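PDB 4WJ1: antigen MTB48, Mycobacterial protein from Mycobacterium smegmatis, which is exported by the ESX-1 type VII secretion system and is probably involved in DNA conjugation, at least in the recipient strain. Local coordinates for residues S52-K57 against P123-P128; G79-I84 against E182-A187; R238-T243 against N253-L258. All coordinates share one frame; numbering follows the deposited sequence.

Contact 1: S52-K57 against P123-P128; sequences SAAKLK and PSMEYP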
ATOM      1  N   SER A  52       0.818   9.398   1.833  1.00 32.01           N
ATOM      2  CA  SER A  52       0.481   8.056   2.260  1.00 24.68           C
ATOM      3  C   SER A  52       0.424   7.098   1.075  1.00 34.26           C
ATOM      4  O   SER A  52       0.971   6.005   1.144  1.00 44.38           O
ATOM      5  CB  SER A  52      -0.848   8.057   3.009  1.00 23.02           C
ATOM      6  OG  SER A  52      -0.703   8.692   4.278  1.00 33.72           O
ATOM      7  N   ALA A  53      -0.225   7.513  -0.011  1.00 31.24           N
ATOM      8  CA  ALA A  53      -0.337   6.671  -1.193  1.00 29.25           C
ATOM      9  C   ALA A  53       1.048   6.316  -1.727  1.00 28.96           C
ATOM     10  O   ALA A  53       1.310   5.170  -2.077  1.00 29.02           O
ATOM     11  CB  ALA A  53      -1.163   7.362  -2.281  1.00 22.68           C
ATOM     12  N   ALA A  54       1.927   7.312  -1.791  1.00 25.72           N
ATOM     13  CA  ALA A  54       3.282   7.108  -2.270  1.00 33.47           C
ATOM     14  C   ALA A  54       4.054   6.151  -1.345  1.00 42.37           C
ATOM     15  O   ALA A  54       4.805   5.302  -1.817  1.00 45.08           O
ATOM     16  CB  ALA A  54       4.007   8.440  -2.385  1.00 25.03           C
ATOM     17  N   LYS A  55       3.864   6.297  -0.035  1.00 34.29           N
ATOM     18  CA  LYS A  55       4.543   5.447   0.931  1.00 38.55           C
ATOM     19  C   LYS A  55       4.067   4.010   0.766  1.00 42.29           C
ATOM     20  O   LYS A  55       4.859   3.074   0.842  1.00 40.21           O
ATOM     21  CB  LYS A  55       4.304   5.936   2.362  1.00 36.75           C
ATOM     22  CG  LYS A  55       4.848   5.006   3.463  1.00 44.99           C
ATOM     23  CD  LYS A  55       6.357   5.120   3.631  1.00 54.52           C
ATOM     24  CE  LYS A  55       6.767   5.091   5.107  1.00 71.96           C
ATOM     25  NZ  LYS A  55       6.367   6.335   5.850  1.00 77.64           N
ATOM     26  N   LEU A  56       2.774   3.843   0.515  1.00 33.26           N
ATOM     27  CA  LEU A  56       2.221   2.514   0.336  1.00 31.64           C
ATOM     28  C   LEU A  56       2.755   1.892  -0.943  1.00 36.78           C
ATOM     29  O   LEU A  56       3.170   0.741  -0.948  1.00 40.13           O
ATOM     30  CB  LEU A  56       0.697   2.556   0.311  1.00 23.73           C
ATOM     31  CG  LEU A  56       0.033   2.679   1.679  1.00 28.15           C
ATOM     32  CD1 LEU A  56      -1.459   2.854   1.518  1.00 29.89           C
ATOM     33  CD2 LEU A  56       0.293   1.430   2.466  1.00 33.06           C
ATOM     34  N   LYS A  57       2.758   2.655  -2.028  1.00 35.25           N
ATOM     35  CA  LYS A  57       3.230   2.117  -3.294  1.00 35.84           C
ATOM     36  C   LYS A  57       4.684   1.682  -3.195  1.00 32.00           C
ATOM     37  O   LYS A  57       5.044   0.626  -3.706  1.00 37.73           O
ATOM     38  CB  LYS A  57       3.047   3.129  -4.424  1.00 27.08           C
ATOM     39  CG  LYS A  57       1.585   3.288  -4.800  1.00 47.14           C
ATOM     40  CD  LYS A  57       1.385   4.208  -6.009  1.00 51.37           C
ATOM     41  CE  LYS A  57      -0.087   4.458  -6.276  1.00 56.48           C
ATOM     42  NZ  LYS A  57      -0.294   5.573  -7.266  1.00 68.41           N
ATOM     43  N   PRO A 123      12.203   4.401   0.149  1.00 55.12           N
ATOM     44  CA  PRO A 123      12.662   5.793   0.205  1.00 59.62           C
ATOM     45  C   PRO A 123      11.957   6.605   1.281  1.00 63.27           C
ATOM     46  O   PRO A 123      10.777   6.385   1.551  1.00 52.95           O
ATOM     47  CB  PRO A 123      12.317   6.332  -1.186  1.00 55.79           C
ATOM     48  CG  PRO A 123      11.251   5.438  -1.678  1.00 56.43           C
ATOM     49  CD  PRO A 123      11.623   4.084  -1.163  1.00 50.14           C
ATOM     50  N   SER A 124      12.687   7.527   1.899  1.00 75.18           N
ATOM     51  CA  SER A 124      12.111   8.394   2.916  1.00 84.47           C
ATOM     52  C   SER A 124      11.276   9.496   2.280  1.00 88.85           C
ATOM     53  O   SER A 124      11.718  10.200   1.366  1.00 86.19           O
ATOM     54  CB  SER A 124      13.206   8.996   3.779  1.00 95.60           C
ATOM     55  OG  SER A 124      13.889   7.977   4.494  1.00105.90           O
HETATM   56  N   MSE A 125      10.048   9.624   2.753  1.00 78.45           N
HETATM   57  CA  MSE A 125       9.173  10.699   2.316  1.00 78.68           C
HETATM   58  C   MSE A 125       8.712  11.471   3.548  1.00 74.08           C
HETATM   59  O   MSE A 125       8.173  10.881   4.488  1.00 69.30           O
HETATM   60  CB  MSE A 125       7.992  10.131   1.518  1.00 80.52           C
HETATM   61  CG  MSE A 125       8.410   9.451   0.216  1.00 79.88           C
HETATM   62 SE   MSE A 125       7.305   7.953  -0.393  0.33 58.83          SE
HETATM   63  CE  MSE A 125       7.891   6.593   0.860  1.00 76.98           C
ATOM     64  N   GLU A 126       8.958  12.778   3.575  1.00 69.89           N
ATOM     65  CA  GLU A 126       8.555  13.539   4.743  1.00 73.19           C
ATOM     66  C   GLU A 126       7.069  13.844   4.641  1.00 66.97           C
ATOM     67  O   GLU A 126       6.585  14.360   3.633  1.00 66.69           O
ATOM     68  CB  GLU A 126       9.370  14.828   4.914  1.00 83.32           C
ATOM     69  CG  GLU A 126       9.676  15.110   6.390  1.00 95.01           C
ATOM     70  CD  GLU A 126       9.753  16.592   6.730  1.00105.41           C
ATOM     71  OE1 GLU A 126      10.002  17.409   5.818  1.00108.98           O
ATOM     72  OE2 GLU A 126       9.556  16.939   7.918  1.00105.49           O
ATOM     73  N   TYR A 127       6.353  13.493   5.699  1.00 61.25           N
ATOM     74  CA  TYR A 127       4.914  13.642   5.742  1.00 59.96           C
ATOM     75  C   TYR A 127       4.563  15.099   6.021  1.00 65.58           C
ATOM     76  O   TYR A 127       5.075  15.702   6.968  1.00 68.33           O
ATOM     77  CB  TYR A 127       4.335  12.715   6.804  1.00 51.82           C
ATOM     78  CG  TYR A 127       2.837  12.581   6.809  1.00 48.20           C
ATOM     79  CD1 TYR A 127       2.183  11.821   5.840  1.00 46.59           C
ATOM     80  CD2 TYR A 127       2.075  13.189   7.801  1.00 41.45           C
ATOM     81  CE1 TYR A 127       0.807  11.678   5.852  1.00 37.50           C
ATOM     82  CE2 TYR A 127       0.696  13.061   7.822  1.00 44.75           C
ATOM     83  CZ  TYR A 127       0.069  12.308   6.845  1.00 48.32           C
ATOM     84  OH  TYR A 127      -1.301  12.178   6.873  1.00 61.12           O
ATOM     85  N   PRO A 128       3.711  15.682   5.173  1.00 62.17           N
ATOM     86  CA  PRO A 128       3.358  17.103   5.267  1.00 60.34           C
ATOM     87  C   PRO A 128       2.624  17.422   6.568  1.00 67.65           C
ATOM     88  O   PRO A 128       1.933  16.552   7.102  1.00 65.61           O
ATOM     89  CB  PRO A 128       2.442  17.315   4.059  1.00 51.87           C
ATOM     90  CG  PRO A 128       2.685  16.143   3.167  1.00 55.37           C
ATOM     91  CD  PRO A 128       3.008  15.011   4.070  1.00 54.31           C
TER
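Met125, present as selenomethionine, lays the end of its side chain over the backbone of helix 40-96 where Ala54 passes into Lys55. Its SE lies 3.8 Å from Ala54 C and equally near Lys55 N, while Ala54 CB approaches SE from the helix surface at 3.9 Å. The methyl group goes one step further: Met125 CE rests 3.5 Å from Lys55 CD and as close to Lys55 CA. Bends at chi2 and chi3 (-75°) make this possible, folding the methyl back against the helix. Lys55 meets it by setting CG anti to its backbone N (chi1 173°), after which the bent aliphatic chain crosses the selenomethionine obliquely and also touches Pro280. No hydrogen bond joins the two segments; the methionine end is held by van der Waals packing. A turn earlier on the helix, Tyr127 presents the edge of its ring, with CE1 3.7 Å from Ser52 OG; that hydroxyl makes a weak hydrogen bond to Ile278 N. The same ring also touches Lys48 and Ala51, on the turn before. Ala53 and Leu56, by contrast, pack against helices 154-178 and 187-230. In this fused PE-PPE fold the linker runs in extended form along the outside of the helical bundle, touching it here through Met125 and Tyr127.

Contact 2: G79-I84 against E182-A187; sequences GAYQKI and EGWAGA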
ATOM      1  N   GLY A  79      18.112 -26.399  -5.889  1.00 38.65           N
ATOM      2  CA  GLY A  79      19.408 -26.627  -6.502  1.00 37.32           C
ATOM      3  C   GLY A  79      20.242 -27.531  -5.632  1.00 43.06           C
ATOM      4  O   GLY A  79      20.928 -28.428  -6.120  1.00 50.52           O
ATOM      5  N   ALA A  80      20.167 -27.285  -4.331  1.00 43.98           N
ATOM      6  CA  ALA A  80      20.874 -28.092  -3.343  1.00 44.36           C
ATOM      7  C   ALA A  80      20.326 -29.521  -3.315  1.00 43.76           C
ATOM      8  O   ALA A  80      21.093 -30.482  -3.228  1.00 46.81           O
ATOM      9  CB  ALA A  80      20.773 -27.449  -1.963  1.00 37.44           C
ATOM     10  N   TYR A  81      19.004 -29.660  -3.409  1.00 39.46           N
ATOM     11  CA  TYR A  81      18.397 -30.986  -3.363  1.00 43.94           C
ATOM     12  C   TYR A  81      18.750 -31.746  -4.630  1.00 47.33           C
ATOM     13  O   TYR A  81      18.917 -32.973  -4.603  1.00 47.23           O
ATOM     14  CB  TYR A  81      16.882 -30.909  -3.181  1.00 36.63           C
ATOM     15  CG  TYR A  81      16.468 -30.157  -1.932  1.00 37.57           C
ATOM     16  CD1 TYR A  81      17.278 -30.144  -0.807  1.00 39.53           C
ATOM     17  CD2 TYR A  81      15.276 -29.435  -1.890  1.00 34.94           C
ATOM     18  CE1 TYR A  81      16.911 -29.451   0.327  1.00 41.69           C
ATOM     19  CE2 TYR A  81      14.900 -28.739  -0.760  1.00 39.77           C
ATOM     20  CZ  TYR A  81      15.726 -28.748   0.348  1.00 46.03           C
ATOM     21  OH  TYR A  81      15.356 -28.057   1.477  1.00 50.59           O
ATOM     22  N   GLN A  82      18.889 -31.015  -5.731  1.00 41.77           N
ATOM     23  CA  GLN A  82      19.325 -31.626  -6.978  1.00 45.16           C
ATOM     24  C   GLN A  82      20.699 -32.275  -6.798  1.00 44.70           C
ATOM     25  O   GLN A  82      20.939 -33.389  -7.268  1.00 45.26           O
ATOM     26  CB  GLN A  82      19.376 -30.598  -8.109  1.00 48.62           C
ATOM     27  CG  GLN A  82      19.774 -31.201  -9.442  1.00 58.74           C
ATOM     28  CD  GLN A  82      18.755 -32.209  -9.936  1.00 72.82           C
ATOM     29  OE1 GLN A  82      18.991 -33.426  -9.925  1.00 73.60           O
ATOM     30  NE2 GLN A  82      17.599 -31.707 -10.368  1.00 80.95           N
ATOM     31  N   LYS A  83      21.597 -31.581  -6.111  1.00 48.67           N
ATOM     32  CA  LYS A  83      22.936 -32.111  -5.915  1.00 53.85           C
ATOM     33  C   LYS A  83      22.876 -33.319  -4.999  1.00 50.49           C
ATOM     34  O   LYS A  83      23.573 -34.310  -5.219  1.00 58.42           O
ATOM     35  CB  LYS A  83      23.875 -31.048  -5.346  1.00 62.41           C
ATOM     36  CG  LYS A  83      24.656 -30.292  -6.425  1.00 78.53           C
ATOM     37  CD  LYS A  83      26.040 -30.922  -6.651  1.00 90.43           C
ATOM     38  CE  LYS A  83      27.004 -29.962  -7.360  1.00 90.09           C
ATOM     39  NZ  LYS A  83      28.415 -30.462  -7.366  1.00 85.62           N
ATOM     40  N   ILE A  84      22.025 -33.243  -3.984  1.00 41.39           N
ATOM     41  CA  ILE A  84      21.872 -34.348  -3.043  1.00 46.36           C
ATOM     42  C   ILE A  84      21.374 -35.570  -3.798  1.00 50.12           C
ATOM     43  O   ILE A  84      21.857 -36.686  -3.587  1.00 52.82           O
ATOM     44  CB  ILE A  84      20.919 -33.966  -1.892  1.00 42.50           C
ATOM     45  CG1 ILE A  84      21.678 -33.127  -0.868  1.00 40.90           C
ATOM     46  CG2 ILE A  84      20.320 -35.179  -1.231  1.00 41.17           C
ATOM     47  CD1 ILE A  84      20.789 -32.417   0.134  1.00 46.73           C
ATOM     48  N   GLU A 182       4.196 -28.361  -2.235  1.00 55.96           N
ATOM     49  CA  GLU A 182       3.782 -29.751  -2.115  1.00 56.97           C
ATOM     50  C   GLU A 182       4.982 -30.692  -2.018  1.00 54.08           C
ATOM     51  O   GLU A 182       6.001 -30.490  -2.678  1.00 56.46           O
ATOM     52  CB  GLU A 182       2.902 -30.143  -3.304  1.00 66.38           C
ATOM     53  CG  GLU A 182       1.607 -29.328  -3.432  1.00 77.84           C
ATOM     54  CD  GLU A 182       0.595 -29.600  -2.316  1.00 84.01           C
ATOM     55  OE1 GLU A 182       0.705 -30.638  -1.623  1.00 82.54           O
ATOM     56  OE2 GLU A 182      -0.320 -28.769  -2.135  1.00 88.16           O
ATOM     57  N   GLY A 183       4.856 -31.719  -1.187  1.00 49.86           N
ATOM     58  CA  GLY A 183       5.903 -32.718  -1.043  1.00 47.91           C
ATOM     59  C   GLY A 183       7.204 -32.221  -0.437  1.00 49.40           C
ATOM     60  O   GLY A 183       8.226 -32.907  -0.482  1.00 56.98           O
ATOM     61  N   TRP A 184       7.185 -31.024   0.130  1.00 45.98           N
ATOM     62  CA  TRP A 184       8.375 -30.506   0.782  1.00 39.15           C
ATOM     63  C   TRP A 184       8.208 -30.622   2.294  1.00 40.17           C
ATOM     64  O   TRP A 184       7.209 -30.183   2.863  1.00 43.24           O
ATOM     65  CB  TRP A 184       8.632 -29.061   0.365  1.00 39.66           C
ATOM     66  CG  TRP A 184       9.998 -28.563   0.728  1.00 43.05           C
ATOM     67  CD1 TRP A 184      11.074 -29.316   1.130  1.00 41.76           C
ATOM     68  CD2 TRP A 184      10.438 -27.198   0.736  1.00 34.26           C
ATOM     69  NE1 TRP A 184      12.157 -28.498   1.383  1.00 36.54           N
ATOM     70  CE2 TRP A 184      11.792 -27.196   1.154  1.00 35.12           C
ATOM     71  CE3 TRP A 184       9.823 -25.982   0.440  1.00 30.53           C
ATOM     72  CZ2 TRP A 184      12.539 -26.021   1.268  1.00 30.24           C
ATOM     73  CZ3 TRP A 184      10.566 -24.817   0.551  1.00 31.06           C
ATOM     74  CH2 TRP A 184      11.912 -24.846   0.966  1.00 29.82           C
ATOM     75  N   ALA A 185       9.178 -31.246   2.943  1.00 38.08           N
ATOM     76  CA  ALA A 185       9.122 -31.412   4.385  1.00 41.18           C
ATOM     77  C   ALA A 185      10.514 -31.312   4.966  1.00 41.98           C
ATOM     78  O   ALA A 185      11.511 -31.545   4.280  1.00 37.99           O
ATOM     79  CB  ALA A 185       8.487 -32.737   4.755  1.00 39.56           C
ATOM     80  N   GLY A 186      10.574 -30.960   6.242  1.00 44.93           N
ATOM     81  CA  GLY A 186      11.838 -30.895   6.940  1.00 44.32           C
ATOM     82  C   GLY A 186      12.052 -29.482   7.414  1.00 44.26           C
ATOM     83  O   GLY A 186      11.165 -28.642   7.299  1.00 47.75           O
ATOM     84  N   ALA A 187      13.240 -29.226   7.942  1.00 43.26           N
ATOM     85  CA  ALA A 187      13.548 -27.952   8.569  1.00 42.52           C
ATOM     86  C   ALA A 187      13.393 -26.810   7.590  1.00 39.36           C
ATOM     87  O   ALA A 187      12.739 -25.821   7.894  1.00 39.46           O
ATOM     88  CB  ALA A 187      14.960 -27.966   9.139  1.00 34.90           C
TER
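Tyr81 and Trp184 bring together two sequence signatures of type VII secretion substrates. Trp184, Ala185 and Gly186 form the WXG motif in the turn between helices 154-178 and 187-230, and Tyr81 begins a tyrosine-X-X-X-acidic motif on helix 40-96. Their proximity is consistent with a composite export signal built from the PE and PPE parts of one chain. The tight part is confined to these two side chains. The indole N-H of Trp184 donates to the tyrosine hydroxyl, NE1 to OH 3.2 Å, along a noticeably bent path of 137°. The ring planes are inclined at 67°, an oblique meeting that brings Tyr81 CE2 to 3.5 Å from Trp184 NE1. With CG anti to its backbone N, Trp184 swings its indole out of the loop and towards the helix. Tyr81 is buried: Tyr10 stacks on its ring, and Leu8, Leu15 and Ala188 add further contacts, which should restrict how the phenol can turn. Beyond this pair the interface loosens quickly. The closest CA atoms across the segments, those of Tyr81 and Trp184, are 10.9 Å apart, and Glu182 and Lys83 are exposed. Gly186, with phi 119°, takes a backbone shape suited to glycine and sits at the N-cap of helix 187-230. Back at the junction, the tyrosine oxygen lies near the indole plane, beside both the N-H and the benzo edge, with Tyr81 OH 3.5 Å from Trp184 CZ2.

Contact 3: R238-T243 against N253-L258; sequences REFEET and NAWAML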
ATOM      1  N   ARG A 238     -22.970  36.304  -7.143  1.00 50.00           N
ATOM      2  CA  ARG A 238     -23.757  36.979  -8.159  1.00 52.41           C
ATOM      3  C   ARG A 238     -25.039  37.511  -7.543  1.00 52.10           C
ATOM      4  O   ARG A 238     -25.395  38.670  -7.730  1.00 59.57           O
ATOM      5  CB  ARG A 238     -24.080  36.041  -9.325  1.00 59.86           C
ATOM      6  CG  ARG A 238     -25.182  36.579 -10.232  1.00 65.24           C
ATOM      7  CD  ARG A 238     -25.298  35.812 -11.538  1.00 75.66           C
ATOM      8  NE  ARG A 238     -26.162  36.532 -12.471  1.00 85.75           N
ATOM      9  CZ  ARG A 238     -27.469  36.317 -12.608  1.00 86.33           C
ATOM     10  NH1 ARG A 238     -28.068  35.376 -11.885  1.00 85.61           N
ATOM     11  NH2 ARG A 238     -28.176  37.038 -13.478  1.00 77.92           N
ATOM     12  N   GLU A 239     -25.723  36.652  -6.797  1.00 49.37           N
ATOM     13  CA  GLU A 239     -27.002  37.001  -6.208  1.00 41.65           C
ATOM     14  C   GLU A 239     -26.869  38.181  -5.254  1.00 47.34           C
ATOM     15  O   GLU A 239     -27.789  38.990  -5.134  1.00 51.71           O
ATOM     16  CB  GLU A 239     -27.597  35.795  -5.487  1.00 40.80           C
ATOM     17  CG  GLU A 239     -28.024  34.672  -6.398  1.00 46.01           C
ATOM     18  CD  GLU A 239     -28.451  33.434  -5.637  1.00 58.23           C
ATOM     19  OE1 GLU A 239     -28.068  33.296  -4.452  1.00 47.08           O
ATOM     20  OE2 GLU A 239     -29.174  32.600  -6.230  1.00 70.40           O
ATOM     21  N   PHE A 240     -25.722  38.295  -4.594  1.00 48.50           N
ATOM     22  CA  PHE A 240     -25.513  39.397  -3.668  1.00 49.60           C
ATOM     23  C   PHE A 240     -25.507  40.719  -4.410  1.00 56.33           C
ATOM     24  O   PHE A 240     -26.015  41.718  -3.912  1.00 60.42           O
ATOM     25  CB  PHE A 240     -24.211  39.222  -2.891  1.00 53.74           C
ATOM     26  CG  PHE A 240     -24.011  40.253  -1.823  1.00 56.74           C
ATOM     27  CD1 PHE A 240     -24.692  40.162  -0.624  1.00 56.58           C
ATOM     28  CD2 PHE A 240     -23.151  41.320  -2.021  1.00 60.22           C
ATOM     29  CE1 PHE A 240     -24.515  41.116   0.364  1.00 59.30           C
ATOM     30  CE2 PHE A 240     -22.968  42.276  -1.040  1.00 60.76           C
ATOM     31  CZ  PHE A 240     -23.650  42.173   0.156  1.00 60.44           C
ATOM     32  N   GLU A 241     -24.948  40.712  -5.615  1.00 64.18           N
ATOM     33  CA  GLU A 241     -24.864  41.916  -6.434  1.00 69.44           C
ATOM     34  C   GLU A 241     -26.190  42.247  -7.108  1.00 69.50           C
ATOM     35  O   GLU A 241     -26.650  43.389  -7.083  1.00 72.22           O
ATOM     36  CB  GLU A 241     -23.769  41.759  -7.491  1.00 82.01           C
ATOM     37  CG  GLU A 241     -23.342  43.075  -8.125  1.00 96.78           C
ATOM     38  CD  GLU A 241     -21.955  43.509  -7.681  1.00109.26           C
ATOM     39  OE1 GLU A 241     -21.435  42.941  -6.690  1.00109.01           O
ATOM     40  OE2 GLU A 241     -21.394  44.430  -8.318  1.00116.52           O
ATOM     41  N   GLU A 242     -26.807  41.235  -7.703  1.00 66.79           N
ATOM     42  CA  GLU A 242     -28.019  41.432  -8.488  1.00 71.17           C
ATOM     43  C   GLU A 242     -29.270  41.640  -7.627  1.00 70.94           C
ATOM     44  O   GLU A 242     -30.321  42.047  -8.127  1.00 77.00           O
ATOM     45  CB  GLU A 242     -28.226  40.244  -9.431  1.00 80.40           C
ATOM     46  CG  GLU A 242     -28.657  40.649 -10.844  1.00 93.06           C
ATOM     47  CD  GLU A 242     -27.501  41.197 -11.675  1.00 98.48           C
ATOM     48  OE1 GLU A 242     -26.358  40.696 -11.525  1.00 94.36           O
ATOM     49  OE2 GLU A 242     -27.736  42.148 -12.459  1.00100.90           O
ATOM     50  N   THR A 243     -29.164  41.371  -6.332  1.00 70.44           N
ATOM     51  CA  THR A 243     -30.312  41.528  -5.449  1.00 68.10           C
ATOM     52  C   THR A 243     -30.595  43.000  -5.183  1.00 74.10           C
ATOM     53  O   THR A 243     -29.686  43.772  -4.869  1.00 79.05           O
ATOM     54  CB  THR A 243     -30.097  40.799  -4.116  1.00 56.05           C
ATOM     55  OG1 THR A 243     -30.029  39.396  -4.363  1.00 61.28           O
ATOM     56  CG2 THR A 243     -31.245  41.057  -3.166  1.00 48.15           C
ATOM     57  N   ASN A 253     -25.955  43.541   6.573  1.00 52.03           N
ATOM     58  CA  ASN A 253     -26.268  42.394   7.419  1.00 54.11           C
ATOM     59  C   ASN A 253     -26.164  41.104   6.616  1.00 55.37           C
ATOM     60  O   ASN A 253     -25.662  40.090   7.108  1.00 55.76           O
ATOM     61  CB  ASN A 253     -27.658  42.531   8.037  1.00 54.42           C
ATOM     62  CG  ASN A 253     -27.720  43.641   9.078  1.00 69.32           C
ATOM     63  OD1 ASN A 253     -26.730  43.923   9.759  1.00 74.73           O
ATOM     64  ND2 ASN A 253     -28.884  44.280   9.201  1.00 71.99           N
ATOM     65  N   ALA A 254     -26.622  41.161   5.368  1.00 48.79           N
ATOM     66  CA  ALA A 254     -26.475  40.045   4.447  1.00 43.34           C
ATOM     67  C   ALA A 254     -25.004  39.681   4.248  1.00 45.27           C
ATOM     68  O   ALA A 254     -24.641  38.502   4.303  1.00 47.46           O
ATOM     69  CB  ALA A 254     -27.106  40.368   3.134  1.00 41.55           C
ATOM     70  N   TRP A 255     -24.163  40.686   4.012  1.00 43.30           N
ATOM     71  CA  TRP A 255     -22.749  40.430   3.783  1.00 47.58           C
ATOM     72  C   TRP A 255     -22.171  39.735   5.000  1.00 42.05           C
ATOM     73  O   TRP A 255     -21.465  38.743   4.879  1.00 41.22           O
ATOM     74  CB  TRP A 255     -21.971  41.718   3.484  1.00 49.94           C
ATOM     75  CG  TRP A 255     -20.555  41.444   3.049  1.00 52.44           C
ATOM     76  CD1 TRP A 255     -20.087  41.368   1.761  1.00 56.77           C
ATOM     77  CD2 TRP A 255     -19.431  41.185   3.899  1.00 54.47           C
ATOM     78  NE1 TRP A 255     -18.736  41.079   1.763  1.00 55.01           N
ATOM     79  CE2 TRP A 255     -18.313  40.965   3.061  1.00 57.41           C
ATOM     80  CE3 TRP A 255     -19.258  41.116   5.289  1.00 66.80           C
ATOM     81  CZ2 TRP A 255     -17.039  40.674   3.574  1.00 66.89           C
ATOM     82  CZ3 TRP A 255     -17.988  40.833   5.799  1.00 69.94           C
ATOM     83  CH2 TRP A 255     -16.898  40.612   4.939  1.00 68.21           C
ATOM     84  N   ALA A 256     -22.500  40.256   6.173  1.00 42.99           N
ATOM     85  CA  ALA A 256     -22.019  39.698   7.425  1.00 42.38           C
ATOM     86  C   ALA A 256     -22.460  38.252   7.607  1.00 46.67           C
ATOM     87  O   ALA A 256     -21.651  37.390   7.977  1.00 55.80           O
ATOM     88  CB  ALA A 256     -22.498  40.538   8.580  1.00 45.85           C
HETATM   89  N   MSE A 257     -23.735  37.986   7.346  1.00 41.12           N
HETATM   90  CA  MSE A 257     -24.271  36.634   7.471  1.00 43.74           C
HETATM   91  C   MSE A 257     -23.544  35.652   6.571  1.00 41.24           C
HETATM   92  O   MSE A 257     -23.181  34.556   6.999  1.00 49.72           O
HETATM   93  CB  MSE A 257     -25.758  36.607   7.148  1.00 40.51           C
HETATM   94  CG  MSE A 257     -26.626  37.014   8.295  1.00 41.17           C
HETATM   95 SE   MSE A 257     -28.475  36.914   7.749  0.62 46.08          SE
HETATM   96  CE  MSE A 257     -28.533  34.995   7.432  1.00 40.29           C
ATOM     97  N   LEU A 258     -23.326  36.056   5.327  1.00 39.28           N
ATOM     98  CA  LEU A 258     -22.627  35.214   4.369  1.00 44.27           C
ATOM     99  C   LEU A 258     -21.176  35.032   4.784  1.00 45.27           C
ATOM    100  O   LEU A 258     -20.606  33.953   4.624  1.00 46.19           O
ATOM    101  CB  LEU A 258     -22.729  35.807   2.963  1.00 41.32           C
ATOM    102  CG  LEU A 258     -24.164  35.826   2.420  1.00 39.72           C
ATOM    103  CD1 LEU A 258     -24.346  36.911   1.393  1.00 39.16           C
ATOM    104  CD2 LEU A 258     -24.508  34.472   1.825  1.00 40.81           C
TER
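This is an antiparallel helix-to-helix contact far out at one end of the elongated molecule, where Phe240 of the short helix 234-242 packs on one side of helix 248-272. The two short axes run at 174° and come no closer than 11.6 Å, a generous separation bridged chiefly by the phenyl ring. With its CG anti to the backbone N (chi1 -174°), Phe240 starts out toward the opposite helix, and its ring meets three residues there. Ala254 CB lies at the ring's edge, in its plane, 3.9 Å from CE1. Next to it the ring reaches the backbone, CE1 standing 3.7 Å from Trp255 N. Only residues 243-247 link helix 234-242 to helix 248-272, and the antiparallel pair forms an alpha-hairpin at the tip of the PPE domain's helical bundle. Trp255 adds an aromatic element: its indole edge is turned toward the face of Phe240 in an offset edge-to-face pair, the planes inclined at 69°. Its CB also touches Phe240 CZ, at 3.8 Å. One turn further along helix 248-272, Leu258 comes obliquely to the ring, its CD1 3.8 Å from Phe240 CD1. Trp245 of the connecting loop also meets Phe240, and beyond the hairpin Trp139, at the start of helix 139-147, sits edge-to-face with Trp255 and touches Leu258.

From the N terminus, helix 40-96 first supplies 52-57 and then 79-84, so contacts 1 and 2 draw on the same long PE helix about 40 Å apart, centre to centre. Contact 1 closes when the linker after that helix returns at 123-128. Contact 2 closes later, at 182-187, and the two loops therefore cross: one ties the linker to the PE helix, the other ties the PPE domain to it. Contact 3 follows in series, a local closure within the PPE domain between 238-243 and 253-258. It lies on the opposite side of the chain's centre from contact 2, about 66 Å away between nearest atoms, while contact 1 occupies the middle of the rod.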